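Local coordinates for CYTH domain-containing protein (Pyrococcus horikoshii, PDB 2DC4) that is of unknown function but belongs to the CYTH family, whose members typically act on triphosphate-containing substrates, and forms a dimer, at residues E19-K24 and V110-N115; L44-I49 and E81-L86; V128-P133 and K137-D142. All blocks are in the same frame, centred on the assembly; numbering follows the deposited sequence.

In the fold
All three contacts pack a helix or its end against the closed antiparallel barrel of the CYTH fold, and each is partly buried. Interactions 1 and 3 are neighbours, with centres about 15 Å apart, and they meet where Val110 CG2 lies 3.8 Å from Ile139 CG2. Helix 133-146 therefore serves both. Interaction 2 lies on the opposite side of the chain's centre from each of them, beside the second subunit. Interaction 1 is small and purely apolar. Interaction 2 grades from aliphatic packing to a loose pairing of charges at its surface end. Interaction 3 adds a backbone hydrogen bond to its aliphatic contacts, because only three residues separate its segments, which share the helix's first turn.

Interaction 1: E19-K24 and V110-N115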
loop_
_atom_site.group_PDB
_atom_site.type_symbol
_atom_site.label_atom_id
_atom_site.label_comp_id
_atom_site.label_asym_id
_atom_site.label_seq_id
_atom_site.Cartn_x
_atom_site.Cartn_y
_atom_site.Cartn_z
ATOM N N GLU A 19 -11.845 -33.006 -3.857
ATOM C CA GLU A 19 -10.711 -33.864 -4.175
ATOM C C GLU A 19 -11.148 -35.007 -5.083
ATOM O O GLU A 19 -10.423 -35.391 -5.998
ATOM C CB GLU A 19 -10.088 -34.407 -2.888
ATOM C CG GLU A 19 -9.175 -33.401 -2.202
ATOM C CD GLU A 19 -8.704 -33.854 -0.841
ATOM O OE1 GLU A 19 -8.353 -35.044 -0.690
ATOM O OE2 GLU A 19 -8.666 -33.012 0.079
ATOM N N GLY A 20 -12.339 -35.541 -4.829
ATOM C CA GLY A 20 -12.853 -36.624 -5.648
ATOM C C GLY A 20 -13.123 -36.141 -7.061
ATOM O O GLY A 20 -13.217 -36.935 -7.999
ATOM N N LEU A 21 -13.246 -34.828 -7.210
ATOM C CA LEU A 21 -13.502 -34.213 -8.504
ATOM C C LEU A 21 -12.205 -34.179 -9.311
ATOM O O LEU A 21 -12.224 -34.113 -10.539
ATOM C CB LEU A 21 -14.024 -32.788 -8.296
ATOM C CG LEU A 21 -14.441 -31.957 -9.508
ATOM C CD1 LEU A 21 -15.439 -32.756 -10.328
ATOM C CD2 LEU A 21 -15.044 -30.636 -9.073
ATOM N N GLY A 22 -11.079 -34.223 -8.608
ATOM C CA GLY A 22 -9.790 -34.186 -9.275
ATOM C C GLY A 22 -9.176 -32.799 -9.286
ATOM O O GLY A 22 -8.225 -32.539 -10.024
ATOM N N ALA A 23 -9.725 -31.898 -8.478
ATOM C CA ALA A 23 -9.199 -30.541 -8.399
ATOM C C ALA A 23 -7.775 -30.619 -7.852
ATOM O O ALA A 23 -7.457 -31.504 -7.058
ATOM C CB ALA A 23 -10.075 -29.688 -7.487
ATOM N N LYS A 24 -6.925 -29.696 -8.287
ATOM C CA LYS A 24 -5.526 -29.657 -7.860
ATOM C C LYS A 24 -5.326 -28.808 -6.607
ATOM O O LYS A 24 -5.661 -27.625 -6.591
ATOM C CB LYS A 24 -4.672 -29.112 -9.009
ATOM C CG LYS A 24 -3.219 -28.845 -8.676
ATOM C CD LYS A 24 -2.430 -28.541 -9.949
ATOM C CE LYS A 24 -2.986 -27.346 -10.731
ATOM N NZ LYS A 24 -2.438 -26.034 -10.270
ATOM N N VAL A 110 -11.631 -22.582 -12.879
ATOM C CA VAL A 110 -12.364 -22.491 -11.619
ATOM C C VAL A 110 -11.428 -22.631 -10.429
ATOM O O VAL A 110 -10.515 -23.455 -10.436
ATOM C CB VAL A 110 -13.448 -23.592 -11.521
ATOM C CG1 VAL A 110 -14.032 -23.645 -10.106
ATOM C CG2 VAL A 110 -14.552 -23.311 -12.529
ATOM N N THR A 111 -11.663 -21.811 -9.412
ATOM C CA THR A 111 -10.871 -21.856 -8.199
ATOM C C THR A 111 -11.815 -22.122 -7.037
ATOM O O THR A 111 -12.872 -21.497 -6.923
ATOM C CB THR A 111 -10.137 -20.522 -7.950
ATOM O OG1 THR A 111 -9.236 -20.267 -9.035
ATOM C CG2 THR A 111 -9.348 -20.578 -6.642
ATOM N N PHE A 112 -11.438 -23.078 -6.199
ATOM C CA PHE A 112 -12.229 -23.415 -5.030
ATOM C C PHE A 112 -11.498 -22.867 -3.820
ATOM O O PHE A 112 -10.310 -23.133 -3.636
ATOM C CB PHE A 112 -12.358 -24.934 -4.870
ATOM C CG PHE A 112 -12.991 -25.622 -6.042
ATOM C CD1 PHE A 112 -12.209 -26.108 -7.087
ATOM C CD2 PHE A 112 -14.372 -25.775 -6.108
ATOM C CE1 PHE A 112 -12.794 -26.736 -8.183
ATOM C CE2 PHE A 112 -14.970 -26.400 -7.199
ATOM C CZ PHE A 112 -14.181 -26.882 -8.240
ATOM N N GLU A 113 -12.193 -22.086 -3.004
ATOM C CA GLU A 113 -11.583 -21.562 -1.789
ATOM C C GLU A 113 -12.438 -22.093 -0.649
ATOM O O GLU A 113 -13.547 -21.611 -0.424
ATOM C CB GLU A 113 -11.582 -20.031 -1.778
ATOM C CG GLU A 113 -10.919 -19.398 -3.006
ATOM C CD GLU A 113 -10.785 -17.892 -2.899
ATOM O OE1 GLU A 113 -11.744 -17.227 -2.453
ATOM O OE2 GLU A 113 -9.719 -17.368 -3.278
ATOM N N LEU A 114 -11.925 -23.103 0.046
ATOM C CA LEU A 114 -12.640 -23.713 1.166
ATOM C C LEU A 114 -12.149 -23.014 2.415
ATOM O O LEU A 114 -10.999 -23.184 2.821
ATOM C CB LEU A 114 -12.341 -25.213 1.223
ATOM C CG LEU A 114 -13.067 -26.027 2.294
ATOM C CD1 LEU A 114 -14.564 -25.723 2.247
ATOM C CD2 LEU A 114 -12.807 -27.510 2.059
ATOM N N ASN A 115 -13.036 -22.235 3.025
ATOM C CA ASN A 115 -12.683 -21.442 4.192
ATOM C C ASN A 115 -13.246 -21.862 5.533
ATOM O O ASN A 115 -14.448 -22.087 5.665
ATOM C CB ASN A 115 -13.109 -19.997 3.963
ATOM C CG ASN A 115 -12.534 -19.419 2.698
ATOM O OD1 ASN A 115 -11.320 -19.342 2.541
ATOM N ND2 ASN A 115 -13.407 -19.009 1.782
#
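Leu21 and Ala23 meet the ring of Phe112, and these three residues make up the whole contact. The CD2 methyl of Leu21 lies 3.9 Å from Phe112 CZ, at the far end of the ring. The two side chains cross at about a right angle. The methyl carbon CB of Ala23 sits 4.1 Å from Phe112 CE1 and also reaches the neighbouring CD1. Both groups approach the ring obliquely. Within strand 110-117, Val110 CG1 lies over one face of the same ring, 3.7 Å above its plane and offset toward the rim.

Torsions and backbone turns set these groups in place. In Leu21, CG stands anti to the backbone N (chi1 -177°), which places the CD2 methyl at the Phe112 ring. Helix 11-21 then ends in a Schellman motif. Gly22 takes a positive phi of 98°, and its N bonds back to Glu19 O at 2.9 Å. This turn brings Ala23 round to the ring as the chain enters strand 24-36.

Further out, Leu107 touches both Leu21 and Phe112. Val143 of helix 133-146 and Leu124 of strand 121-128 also pack on Phe112, so the ring is buried. The arrangement is a Schellman-terminated helix packed on an antiparallel barrel strand, here part of the barrel of the CYTH fold.

Interaction 2: L44-I49 and E81-L86; sequences LRVRKI and EGAIEL
Val46 sets both methyls against helix 80-89: CG1 lies anti to the backbone N (chi1 171°) and CG2 anti to the carbonyl carbon. Ile84 has CG1 anti to its own carbonyl carbon (chi1 -73°), which lays that branch against the strand. The two side chains cross obliquely, with Val46 CB 3.8 Å from Ile84 CG1. Val46 CG2 reaches Ala83 CB at 3.9 Å. An alanine at Val46 would remove both methyls and is likely to leave a gap facing Ala83 and Ile84.

At the outer end the chains of Lys48 and Glu81 cross at about a right angle. Lys48 CD passes 3.8 Å from Glu81 OE2, while Lys48 NZ stays 4.1 Å from this oxygen, too far for a salt bridge. Glu32 is the salt-bridge partner of Lys48 NZ.

Segments 44-49 and 81-86 run nearly antiparallel (163°), and their axes come within 8.7 Å. Val34 also packs on Ile84, and Phe75 of the second subunit packs on Ala83, so this helix face also borders the dimer interface. The chemistry implies that aliphatic packing holds the helix to the strand, while Lys48 and Glu81 probably add only a modest electrostatic attraction.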
loop_
_atom_site.group_PDB
_atom_site.type_symbol
_atom_site.label_atom_id
_atom_site.label_comp_id
_atom_site.label_asym_id
_atom_site.label_seq_id
_atom_site.Cartn_x
_atom_site.Cartn_y
_atom_site.Cartn_z
ATOM N N LEU A 44 -12.669 -2.336 1.898
ATOM C CA LEU A 44 -11.237 -2.057 1.984
ATOM C C LEU A 44 -10.657 -2.888 3.111
ATOM O O LEU A 44 -11.168 -2.874 4.232
ATOM C CB LEU A 44 -10.971 -0.574 2.271
ATOM C CG LEU A 44 -9.496 -0.173 2.441
ATOM C CD1 LEU A 44 -8.724 -0.463 1.160
ATOM C CD2 LEU A 44 -9.408 1.302 2.792
ATOM N N ARG A 45 -9.585 -3.613 2.828
ATOM C CA ARG A 45 -8.975 -4.414 3.874
ATOM C C ARG A 45 -7.489 -4.587 3.654
ATOM O O ARG A 45 -6.982 -4.431 2.540
ATOM C CB ARG A 45 -9.615 -5.805 3.933
ATOM C CG ARG A 45 -9.213 -6.676 2.764
ATOM C CD ARG A 45 -9.876 -8.044 2.756
ATOM N NE ARG A 45 -9.444 -8.791 1.578
ATOM C CZ ARG A 45 -10.243 -9.548 0.836
ATOM N NH1 ARG A 45 -11.527 -9.665 1.145
ATOM N NH2 ARG A 45 -9.757 -10.176 -0.228
ATOM N N VAL A 46 -6.797 -4.896 4.740
ATOM C CA VAL A 46 -5.375 -5.175 4.706
ATOM C C VAL A 46 -5.292 -6.632 5.131
ATOM O O VAL A 46 -5.730 -6.994 6.225
ATOM C CB VAL A 46 -4.582 -4.324 5.708
ATOM C CG1 VAL A 46 -3.144 -4.823 5.774
ATOM C CG2 VAL A 46 -4.627 -2.861 5.301
ATOM N N ARG A 47 -4.749 -7.468 4.258
ATOM C CA ARG A 47 -4.625 -8.893 4.546
ATOM C C ARG A 47 -3.202 -9.340 4.841
ATOM O O ARG A 47 -2.255 -8.913 4.182
ATOM C CB ARG A 47 -5.153 -9.716 3.367
ATOM C CG ARG A 47 -4.767 -11.196 3.426
ATOM C CD ARG A 47 -5.501 -12.018 2.366
ATOM N NE ARG A 47 -6.944 -12.012 2.590
ATOM C CZ ARG A 47 -7.842 -12.454 1.713
ATOM N NH1 ARG A 47 -7.450 -12.939 0.544
ATOM N NH2 ARG A 47 -9.133 -12.406 2.006
ATOM N N LYS A 48 -3.079 -10.195 5.853
ATOM C CA LYS A 48 -1.811 -10.798 6.240
ATOM C C LYS A 48 -1.983 -12.310 6.111
ATOM O O LYS A 48 -2.951 -12.874 6.624
ATOM C CB LYS A 48 -1.467 -10.465 7.695
ATOM C CG LYS A 48 -1.038 -9.037 7.919
ATOM C CD LYS A 48 -0.746 -8.756 9.388
ATOM C CE LYS A 48 -2.022 -8.674 10.221
ATOM N NZ LYS A 48 -1.746 -8.276 11.631
ATOM N N ILE A 49 -1.069 -12.959 5.398
ATOM C CA ILE A 49 -1.114 -14.408 5.257
ATOM C C ILE A 49 0.051 -14.826 6.132
ATOM O O ILE A 49 1.205 -14.788 5.723
ATOM C CB ILE A 49 -0.885 -14.853 3.818
ATOM C CG1 ILE A 49 -1.844 -14.098 2.891
ATOM C CG2 ILE A 49 -1.141 -16.360 3.699
ATOM C CD1 ILE A 49 -1.719 -14.478 1.425
ATOM N N GLU A 81 1.380 -3.842 8.961
ATOM C CA GLU A 81 1.148 -3.034 10.153
ATOM C C GLU A 81 1.127 -1.574 9.731
ATOM O O GLU A 81 0.306 -0.792 10.206
ATOM C CB GLU A 81 2.257 -3.237 11.192
ATOM C CG GLU A 81 2.258 -4.585 11.911
ATOM C CD GLU A 81 2.666 -5.745 11.022
ATOM O OE1 GLU A 81 3.602 -5.579 10.212
ATOM O OE2 GLU A 81 2.064 -6.833 11.148
ATOM N N GLY A 82 2.038 -1.221 8.830
ATOM C CA GLY A 82 2.108 0.147 8.349
ATOM C C GLY A 82 0.886 0.515 7.532
ATOM O O GLY A 82 0.397 1.634 7.606
ATOM N N ALA A 83 0.386 -0.432 6.745
ATOM C CA ALA A 83 -0.793 -0.172 5.925
ATOM C C ALA A 83 -2.018 0.066 6.807
ATOM O O ALA A 83 -2.861 0.920 6.512
ATOM C CB ALA A 83 -1.041 -1.345 4.986
ATOM N N ILE A 84 -2.123 -0.701 7.886
ATOM C CA ILE A 84 -3.242 -0.546 8.807
ATOM C C ILE A 84 -3.133 0.810 9.505
ATOM O O ILE A 84 -4.123 1.529 9.642
ATOM C CB ILE A 84 -3.259 -1.705 9.824
ATOM C CG1 ILE A 84 -3.718 -2.980 9.104
ATOM C CG2 ILE A 84 -4.185 -1.372 10.996
ATOM C CD1 ILE A 84 -3.462 -4.271 9.859
ATOM N N GLU A 85 -1.922 1.170 9.919
ATOM C CA GLU A 85 -1.704 2.457 10.575
ATOM C C GLU A 85 -2.078 3.590 9.619
ATOM O O GLU A 85 -2.736 4.556 10.006
ATOM C CB GLU A 85 -0.239 2.605 10.989
ATOM C CG GLU A 85 0.048 3.892 11.744
ATOM C CD GLU A 85 1.522 4.130 11.952
ATOM O OE1 GLU A 85 2.254 3.160 12.241
ATOM O OE2 GLU A 85 1.948 5.298 11.840
ATOM N N LEU A 86 -1.652 3.467 8.366
ATOM C CA LEU A 86 -1.949 4.477 7.359
ATOM C C LEU A 86 -3.438 4.764 7.207
ATOM O O LEU A 86 -3.857 5.918 7.237
ATOM C CB LEU A 86 -1.389 4.053 5.999
ATOM C CG LEU A 86 -1.781 4.934 4.810
ATOM C CD1 LEU A 86 -1.144 6.304 4.966
ATOM C CD2 LEU A 86 -1.316 4.286 3.510
#

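Interaction 3: V128-P133 and K137-D142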
loop_
_atom_site.group_PDB
_atom_site.type_symbol
_atom_site.label_atom_id
_atom_site.label_comp_id
_atom_site.label_asym_id
_atom_site.label_seq_id
_atom_site.Cartn_x
_atom_site.Cartn_y
_atom_site.Cartn_z
ATOM N N VAL A 128 -14.686 -18.110 -10.752
ATOM C CA VAL A 128 -14.356 -18.413 -12.138
ATOM C C VAL A 128 -13.820 -17.169 -12.822
ATOM O O VAL A 128 -14.166 -16.047 -12.454
ATOM C CB VAL A 128 -15.598 -18.927 -12.911
ATOM C CG1 VAL A 128 -16.648 -17.841 -12.985
ATOM C CG2 VAL A 128 -15.199 -19.382 -14.310
ATOM N N ILE A 129 -12.955 -17.374 -13.809
ATOM C CA ILE A 129 -12.390 -16.267 -14.569
ATOM C C ILE A 129 -13.093 -16.253 -15.923
ATOM O O ILE A 129 -13.048 -17.240 -16.654
ATOM C CB ILE A 129 -10.877 -16.458 -14.785
ATOM C CG1 ILE A 129 -10.167 -16.542 -13.431
ATOM C CG2 ILE A 129 -10.317 -15.305 -15.610
ATOM C CD1 ILE A 129 -8.683 -16.850 -13.534
ATOM N N THR A 130 -13.757 -15.147 -16.244
ATOM C CA THR A 130 -14.479 -15.035 -17.511
ATOM C C THR A 130 -14.756 -13.582 -17.893
ATOM O O THR A 130 -14.888 -12.712 -17.031
ATOM C CB THR A 130 -15.829 -15.798 -17.446
ATOM O OG1 THR A 130 -15.581 -17.192 -17.225
ATOM C CG2 THR A 130 -16.609 -15.635 -18.743
ATOM N N SER A 131 -14.833 -13.326 -19.195
ATOM C CA SER A 131 -15.109 -11.983 -19.691
ATOM C C SER A 131 -16.611 -11.753 -19.676
ATOM O O SER A 131 -17.076 -10.613 -19.683
ATOM C CB SER A 131 -14.576 -11.820 -21.117
ATOM O OG SER A 131 -13.167 -11.964 -21.161
ATOM N N ASN A 132 -17.366 -12.846 -19.649
ATOM C CA ASN A 132 -18.821 -12.776 -19.635
ATOM C C ASN A 132 -19.389 -13.304 -18.322
ATOM O O ASN A 132 -19.416 -14.511 -18.090
ATOM C CB ASN A 132 -19.393 -13.574 -20.809
ATOM C CG ASN A 132 -20.901 -13.717 -20.738
ATOM O OD1 ASN A 132 -21.588 -12.887 -20.142
ATOM N ND2 ASN A 132 -21.425 -14.768 -21.357
ATOM N N PRO A 133 -19.853 -12.399 -17.447
ATOM C CA PRO A 133 -20.425 -12.758 -16.145
ATOM C C PRO A 133 -21.467 -13.876 -16.195
ATOM O O PRO A 133 -21.446 -14.786 -15.370
ATOM C CB PRO A 133 -21.012 -11.437 -15.658
ATOM C CG PRO A 133 -20.047 -10.438 -16.206
ATOM C CD PRO A 133 -19.845 -10.935 -17.625
ATOM N N LYS A 137 -21.212 -17.527 -14.309
ATOM C CA LYS A 137 -22.124 -18.058 -13.305
ATOM C C LYS A 137 -22.637 -19.431 -13.713
ATOM O O LYS A 137 -22.881 -20.280 -12.863
ATOM C CB LYS A 137 -23.293 -17.097 -13.074
ATOM C CG LYS A 137 -22.877 -15.802 -12.397
ATOM C CD LYS A 137 -24.074 -15.017 -11.880
ATOM C CE LYS A 137 -23.621 -13.778 -11.125
ATOM N NZ LYS A 137 -24.758 -13.063 -10.480
ATOM N N LYS A 138 -22.795 -19.653 -15.016
ATOM C CA LYS A 138 -23.263 -20.946 -15.506
ATOM C C LYS A 138 -22.213 -22.012 -15.210
ATOM O O LYS A 138 -22.540 -23.154 -14.871
ATOM C CB LYS A 138 -23.527 -20.885 -17.014
ATOM C CG LYS A 138 -24.649 -19.937 -17.416
ATOM C CD LYS A 138 -24.856 -19.946 -18.925
ATOM C CE LYS A 138 -26.029 -19.065 -19.330
ATOM N NZ LYS A 138 -26.304 -19.147 -20.792
ATOM N N ILE A 139 -20.945 -21.633 -15.331
ATOM C CA ILE A 139 -19.862 -22.568 -15.065
ATOM C C ILE A 139 -19.815 -22.885 -13.575
ATOM O O ILE A 139 -19.657 -24.039 -13.180
ATOM C CB ILE A 139 -18.499 -21.989 -15.499
ATOM C CG1 ILE A 139 -18.456 -21.853 -17.022
ATOM C CG2 ILE A 139 -17.370 -22.887 -15.010
ATOM C CD1 ILE A 139 -17.192 -21.188 -17.540
ATOM N N ILE A 140 -19.954 -21.851 -12.755
ATOM C CA ILE A 140 -19.932 -22.029 -11.310
ATOM C C ILE A 140 -21.045 -22.970 -10.884
ATOM O O ILE A 140 -20.824 -23.867 -10.077
ATOM C CB ILE A 140 -20.085 -20.681 -10.576
ATOM C CG1 ILE A 140 -18.783 -19.885 -10.711
ATOM C CG2 ILE A 140 -20.439 -20.913 -9.102
ATOM C CD1 ILE A 140 -18.824 -18.497 -10.122
ATOM N N TRP A 141 -22.238 -22.780 -11.436
ATOM C CA TRP A 141 -23.341 -23.653 -11.053
ATOM C C TRP A 141 -23.212 -25.094 -11.546
ATOM O O TRP A 141 -23.672 -26.016 -10.877
ATOM C CB TRP A 141 -24.679 -23.023 -11.454
ATOM C CG TRP A 141 -25.090 -22.016 -10.427
ATOM C CD1 TRP A 141 -24.966 -20.656 -10.504
ATOM C CD2 TRP A 141 -25.551 -22.301 -9.101
ATOM N NE1 TRP A 141 -25.310 -20.081 -9.301
ATOM C CE2 TRP A 141 -25.674 -21.069 -8.425
ATOM C CE3 TRP A 141 -25.864 -23.484 -8.420
ATOM C CZ2 TRP A 141 -26.100 -20.983 -7.095
ATOM C CZ3 TRP A 141 -26.288 -23.399 -7.093
ATOM C CH2 TRP A 141 -26.400 -22.154 -6.449
ATOM N N ASP A 142 -22.570 -25.310 -12.692
ATOM C CA ASP A 142 -22.383 -26.679 -13.164
ATOM C C ASP A 142 -21.448 -27.388 -12.184
ATOM O O ASP A 142 -21.633 -28.564 -11.857
ATOM C CB ASP A 142 -21.770 -26.704 -14.569
ATOM C CG ASP A 142 -22.789 -26.421 -15.653
ATOM O OD1 ASP A 142 -23.959 -26.825 -15.487
ATOM O OD2 ASP A 142 -22.415 -25.810 -16.676
#
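Val128 makes the apolar part of this contact, reaching Ile140 with one methyl and Ile139 with the other. Its CG1 sits between the backbone N and the carbonyl carbon (chi1 64°), a crowded position that directs this methyl at Ile140. Val128 CG1 is 3.7 Å from Ile140 CD1, with the two side chains inclined to each other. Val128 CG2 meets Ile139 CG2 more loosely, at 4.2 Å and with the chains at about a right angle. Ile3 of strand 2-8 touches both Val128 and Ile140.

The polar part is one backbone bond of the helix. Lys137 N donates to Pro133 O at 2.9 Å, with an N-H...O angle of 160°. The side chain of Lys137 starts beside the same oxygen, with CG 3.5 Å from Pro133 O, then runs out extended to a salt bridge with Glu68.

Inside the loop, Thr130 OG1 donates to Ile129 O at 2.6 Å, from above the carbonyl plane. Asn132 holds the N-cap position, and its OD1 accepts a weak hydrogen bond from Glu134 N. This is a strand-loop-helix connection with an Asn N-cap and a proline in the first turn, folding helix 133-146 back on the end of barrel strand 121-128.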